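Local coordinates for protein Cfl (Pectobacterium brasiliense, PDB 7A9J) that is a ligase of the ATP-dependent AMP-binding enzyme family, probably activating a carboxylic acid with ATP for coupling to an amine or a thiol, at residues T270-Q275 with N298-S303; P362-K367 with R381-T386. The protein carries 1 engineered substitution. One frame throughout, in Å; residues are numbered along the deposited sequence.

Interaction 1: T270-Q275 with N298-S303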
loop_
_atom_site.group_PDB
_atom_site.type_symbol
_atom_site.label_atom_id
_atom_site.label_comp_id
_atom_site.label_asym_id
_atom_site.label_seq_id
_atom_site.Cartn_x
_atom_site.Cartn_y
_atom_site.Cartn_z
ATOM N N THR A 270 1.662 -13.494 -16.280
ATOM C CA THR A 270 2.920 -13.159 -15.633
ATOM C C THR A 270 3.160 -14.007 -14.393
ATOM O O THR A 270 4.292 -14.447 -14.143
ATOM C CB THR A 270 2.910 -11.669 -15.292
ATOM O OG1 THR A 270 2.839 -10.946 -16.546
ATOM C CG2 THR A 270 4.169 -11.275 -14.475
ATOM N N LEU A 271 2.113 -14.225 -13.591
ATOM C CA LEU A 271 2.277 -14.984 -12.353
ATOM C C LEU A 271 2.525 -16.460 -12.639
ATOM O O LEU A 271 3.289 -17.113 -11.913
ATOM C CB LEU A 271 1.053 -14.799 -11.445
ATOM C CG LEU A 271 0.945 -13.458 -10.717
ATOM C CD1 LEU A 271 -0.300 -13.417 -9.859
ATOM C CD2 LEU A 271 2.232 -13.286 -9.823
ATOM N N LYS A 272 1.880 -17.009 -13.669
ATOM C CA LYS A 272 2.199 -18.383 -14.066
ATOM C C LYS A 272 3.657 -18.498 -14.477
ATOM O O LYS A 272 4.308 -19.513 -14.214
ATOM C CB LYS A 272 1.290 -18.850 -15.204
ATOM C CG LYS A 272 -0.164 -19.058 -14.778
ATOM C CD LYS A 272 -1.006 -19.517 -15.978
ATOM C CE LYS A 272 -2.433 -19.875 -15.568
ATOM N NZ LYS A 272 -3.309 -20.116 -16.745
ATOM N N GLU A 273 4.196 -17.464 -15.108
ATOM C CA GLU A 273 5.574 -17.594 -15.572
ATOM C C GLU A 273 6.558 -17.362 -14.440
ATOM O O GLU A 273 7.580 -18.044 -14.347
ATOM C CB GLU A 273 5.866 -16.613 -16.695
ATOM C CG GLU A 273 7.314 -16.638 -17.127
ATOM C CD GLU A 273 7.563 -15.782 -18.351
ATOM O OE1 GLU A 273 8.624 -15.954 -18.992
ATOM O OE2 GLU A 273 6.692 -14.939 -18.672
ATOM N N THR A 274 6.281 -16.386 -13.571
ATOM C CA THR A 274 7.303 -15.973 -12.632
ATOM C C THR A 274 7.176 -16.632 -11.271
ATOM O O THR A 274 8.180 -16.723 -10.563
ATOM C CB THR A 274 7.272 -14.462 -12.435
ATOM O OG1 THR A 274 5.963 -14.089 -11.970
ATOM C CG2 THR A 274 7.618 -13.724 -13.717
ATOM N N GLN A 275 5.989 -17.113 -10.914
ATOM C CA GLN A 275 5.755 -17.867 -9.688
ATOM C C GLN A 275 6.401 -17.300 -8.425
ATOM O O GLN A 275 7.172 -17.990 -7.754
ATOM C CB GLN A 275 6.207 -19.308 -9.900
ATOM C CG GLN A 275 5.399 -19.988 -10.945
ATOM C CD GLN A 275 5.710 -21.461 -11.005
ATOM O OE1 GLN A 275 6.797 -21.845 -11.414
ATOM N NE2 GLN A 275 4.763 -22.292 -10.569
ATOM N N ASN A 298 -6.075 -22.773 -17.807
ATOM C CA ASN A 298 -5.001 -23.506 -17.140
ATOM C C ASN A 298 -5.008 -23.289 -15.636
ATOM O O ASN A 298 -4.390 -24.073 -14.907
ATOM C CB ASN A 298 -3.637 -23.103 -17.716
ATOM C CG ASN A 298 -3.440 -23.575 -19.147
ATOM O OD1 ASN A 298 -3.985 -24.602 -19.553
ATOM N ND2 ASN A 298 -2.653 -22.829 -19.917
ATOM N N SER A 299 -5.699 -22.254 -15.168
ATOM C CA SER A 299 -5.891 -22.010 -13.753
ATOM C C SER A 299 -4.563 -21.675 -13.088
ATOM O O SER A 299 -3.572 -22.409 -13.191
ATOM C CB SER A 299 -6.567 -23.197 -13.068
ATOM O OG SER A 299 -7.971 -23.007 -13.032
ATOM N N LEU A 300 -4.543 -20.548 -12.408
ATOM C CA LEU A 300 -3.368 -20.123 -11.679
ATOM C C LEU A 300 -3.433 -20.709 -10.273
ATOM O O LEU A 300 -4.442 -20.552 -9.572
ATOM C CB LEU A 300 -3.318 -18.599 -11.650
ATOM C CG LEU A 300 -2.298 -17.943 -10.740
ATOM C CD1 LEU A 300 -0.921 -18.213 -11.271
ATOM C CD2 LEU A 300 -2.602 -16.464 -10.726
ATOM N N ASP A 301 -2.344 -21.350 -9.860
ATOM C CA ASP A 301 -2.227 -21.994 -8.550
ATOM C C ASP A 301 -1.521 -21.048 -7.578
ATOM O O ASP A 301 -0.286 -20.953 -7.569
ATOM C CB ASP A 301 -1.462 -23.308 -8.680
ATOM C CG ASP A 301 -1.313 -24.046 -7.348
ATOM O OD1 ASP A 301 -1.897 -23.609 -6.345
ATOM O OD2 ASP A 301 -0.596 -25.068 -7.311
ATOM N N LEU A 302 -2.309 -20.372 -6.746
ATOM C CA LEU A 302 -1.795 -19.506 -5.694
ATOM C C LEU A 302 -1.888 -20.155 -4.320
ATOM O O LEU A 302 -1.709 -19.457 -3.314
ATOM C CB LEU A 302 -2.538 -18.165 -5.663
ATOM C CG LEU A 302 -2.398 -17.303 -6.925
ATOM C CD1 LEU A 302 -3.075 -15.976 -6.628
ATOM C CD2 LEU A 302 -0.891 -17.137 -7.207
ATOM N N SER A 303 -2.129 -21.478 -4.257
ATOM C CA SER A 303 -2.374 -22.127 -2.965
ATOM C C SER A 303 -1.150 -22.079 -2.047
ATOM O O SER A 303 -1.308 -21.989 -0.823
ATOM C CB SER A 303 -2.837 -23.586 -3.171
ATOM O OG SER A 303 -1.870 -24.319 -3.898
#
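K272 and L300 mark the closest approach of the two backbones, 6.3 Å between their CA atoms, where the last turn of helix 267-274 runs past an irregular loop. Q275, with positive phi, ends the helical geometry. The loop presents chiefly one apolar side chain to the helix, L300. With CG anti to its backbone N (chi1 170°), L300 turns its branched end to the helix: CD1 sits between CG of K272, at 3.7 Å, and CB of L271, while CD2 lies 3.9 Å from CD1 of L271. K272 serves the contact twice, by its aliphatic root against L300 and by its extended chain, which carries NZ to within 3.2 Å of a carbon, CB of N298; N298 is poorly ordered, so this approach is approximate. The polar partner of NZ is OD1 of N296, just ahead of the loop segment, through a weak hydrogen bond. L271 and L302 both lean on I289 of helix 283-294. Further along the loop, OD1 of D301 accepts from N of S303 at 3.0 Å, an Asx turn. Helix 267-274 thus packs against the loop that connects helix 283-294 to strand 306-311, beside the parallel strands 278-281 and 306-311.

Interaction 2: P362-K367 with R381-T386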
loop_
_atom_site.group_PDB
_atom_site.type_symbol
_atom_site.label_atom_id
_atom_site.label_comp_id
_atom_site.label_asym_id
_atom_site.label_seq_id
_atom_site.Cartn_x
_atom_site.Cartn_y
_atom_site.Cartn_z
ATOM N N PRO A 362 5.430 -5.449 16.368
ATOM C CA PRO A 362 6.282 -5.201 17.550
ATOM C C PRO A 362 6.607 -3.725 17.735
ATOM O O PRO A 362 6.890 -3.004 16.778
ATOM C CB PRO A 362 7.543 -6.041 17.278
ATOM C CG PRO A 362 7.070 -7.136 16.350
ATOM C CD PRO A 362 6.025 -6.464 15.460
ATOM N N GLY A 363 6.452 -3.271 18.992
ATOM C CA GLY A 363 6.685 -1.888 19.356
ATOM C C GLY A 363 5.529 -0.953 19.070
ATOM O O GLY A 363 5.579 0.210 19.481
ATOM N N VAL A 364 4.532 -1.390 18.311
ATOM C CA VAL A 364 3.393 -0.534 18.007
ATOM C C VAL A 364 2.505 -0.435 19.251
ATOM O O VAL A 364 2.219 -1.445 19.919
ATOM C CB VAL A 364 2.618 -1.091 16.792
ATOM C CG1 VAL A 364 1.317 -0.311 16.524
ATOM C CG2 VAL A 364 3.505 -1.033 15.527
ATOM N N GLU A 365 2.134 0.793 19.613
ATOM C CA GLU A 365 1.229 1.031 20.734
ATOM C C GLU A 365 -0.120 1.453 20.201
ATOM O O GLU A 365 -0.187 2.248 19.266
ATOM C CB GLU A 365 1.762 2.140 21.648
ATOM C CG GLU A 365 3.255 2.001 22.025
ATOM C CD GLU A 365 3.775 3.316 22.575
ATOM O OE1 GLU A 365 3.409 3.638 23.737
ATOM O OE2 GLU A 365 4.466 4.052 21.839
ATOM N N ILE A 366 -1.200 0.958 20.812
ATOM C CA ILE A 366 -2.506 1.408 20.345
ATOM C C ILE A 366 -3.284 1.892 21.536
ATOM O O ILE A 366 -3.024 1.489 22.677
ATOM C CB ILE A 366 -3.310 0.324 19.583
ATOM C CG1 ILE A 366 -3.663 -0.842 20.485
ATOM C CG2 ILE A 366 -2.554 -0.174 18.289
ATOM C CD1 ILE A 366 -4.965 -1.395 20.119
ATOM N N LYS A 367 -4.216 2.806 21.268
ATOM C CA LYS A 367 -5.194 3.211 22.246
ATOM C C LYS A 367 -6.542 3.231 21.547
ATOM O O LYS A 367 -6.649 3.623 20.380
ATOM C CB LYS A 367 -4.845 4.586 22.861
ATOM C CG LYS A 367 -5.994 5.313 23.525
ATOM C CD LYS A 367 -5.485 6.469 24.391
ATOM C CE LYS A 367 -4.415 7.279 23.652
ATOM N NZ LYS A 367 -4.034 8.494 24.440
ATOM N N ARG A 381 0.493 4.734 17.986
ATOM C CA ARG A 381 1.841 5.266 18.009
ATOM C C ARG A 381 2.812 4.202 17.477
ATOM O O ARG A 381 2.760 3.038 17.895
ATOM C CB ARG A 381 2.206 5.711 19.430
ATOM C CG ARG A 381 3.458 6.557 19.507
ATOM C CD ARG A 381 3.334 7.465 20.769
ATOM N NE ARG A 381 3.220 6.657 21.980
ATOM C CZ ARG A 381 2.911 7.136 23.182
ATOM N NH1 ARG A 381 2.686 8.433 23.338
ATOM N NH2 ARG A 381 2.835 6.313 24.230
ATOM N N SER A 382 3.655 4.597 16.553
ATOM C CA SER A 382 4.513 3.628 15.857
ATOM C C SER A 382 5.963 3.709 16.350
ATOM O O SER A 382 6.418 4.791 16.757
ATOM C CB SER A 382 4.467 3.882 14.343
ATOM O OG SER A 382 5.515 3.148 13.700
ATOM N N PRO A 383 6.695 2.581 16.385
ATOM C CA PRO A 383 8.130 2.656 16.712
ATOM C C PRO A 383 8.946 3.275 15.608
ATOM O O PRO A 383 10.106 3.656 15.851
ATOM C CB PRO A 383 8.526 1.191 16.948
ATOM C CG PRO A 383 7.635 0.427 15.994
ATOM C CD PRO A 383 6.286 1.192 16.110
ATOM N N ALA A 384 8.393 3.397 14.401
ATOM C CA ALA A 384 9.060 4.139 13.334
ATOM C C ALA A 384 8.554 5.574 13.392
ATOM O O ALA A 384 7.479 5.901 12.881
ATOM C CB ALA A 384 8.836 3.482 11.982
ATOM N N LYS A 385 9.327 6.416 14.048
ATOM C CA LYS A 385 8.979 7.814 14.263
ATOM C C LYS A 385 9.459 8.661 13.102
ATOM O O LYS A 385 10.677 8.848 12.914
ATOM C CB LYS A 385 9.606 8.324 15.551
ATOM C CG LYS A 385 9.414 7.419 16.699
ATOM C CD LYS A 385 8.108 7.704 17.330
ATOM C CE LYS A 385 8.050 7.011 18.674
ATOM N NZ LYS A 385 6.614 6.741 18.848
ATOM N N THR A 386 8.514 9.226 12.359
ATOM C CA THR A 386 8.867 10.226 11.364
ATOM C C THR A 386 9.318 11.508 12.066
ATOM O O THR A 386 8.966 11.782 13.214
ATOM C CB THR A 386 7.693 10.478 10.426
ATOM O OG1 THR A 386 6.563 10.904 11.206
ATOM C CG2 THR A 386 7.330 9.168 9.709
#
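An antiparallel hydrogen-bonded pair, E365 with R381, joins the start of strand 365-368 to the end of strand 376-381 and shows how one bridge can be secured twice, by backbone and by side chains. N of E365 gives to O of R381 at 2.9 Å, and N of R381 returns a bond of 2.9 Å to O of E365. On the face that carries both side chains, R381 grips the carboxylate side-on through NE and NH2. The NH2 bond to OE1 of E365, 2.8 Å long and nearly straight at 174°, lies in the guanidinium plane and meets the syn side of the oxygen, though tilted from the carboxylate plane. NE reaches OE2 of E365 at 2.9 Å from above the carboxylate plane, and the two flat groups are turned 37° apart. The bend at chi3 (61°) turns the NE/NH2 edge toward the carboxylate. This two-point hold restrains rotation of both groups, while NH1 of R381 is bonded to the backbone O of D401.

Past the bridge, CD of P383 makes an apolar contact of 3.6 Å with CG2 of V364, whose side chain stands about 10 Å from the bound indene carboxylic acid. The P383 ring also rests against the backbone carbonyl oxygens of P362 and G363. S382 folds the second chain in an ST turn, its OG accepting from N of A384, and K385 reaches back with NZ to O of S382.

W403 packs against E365 and R381. Helix 203-214 covers the apolar side, where L212 touches V364, S382 and P383, and strand 376-381 supplies I380 beside V364 and L378 beside I366.

In the fold
From the N terminus, both contacts illustrate short closures, and both lie within the AMP-binding part of the chain. Interaction 1 comes first, bringing helix 267-274 to the loop before strand 306-311; between its segments lie strand 278-281 and helix 283-294. Interaction 2 opens only after this closure, so the two follow in series, neither crossing nor enclosing the other. It closes a wholly non-helical excursion of 13 residues, in which the chain leaves along strand 365-368 and returns along strand 376-381. Their centres are 36 Å apart, on opposite sides of the chain's centre, with nearest atoms about 24 Å apart: one ties helix to loop, the other strand to strand.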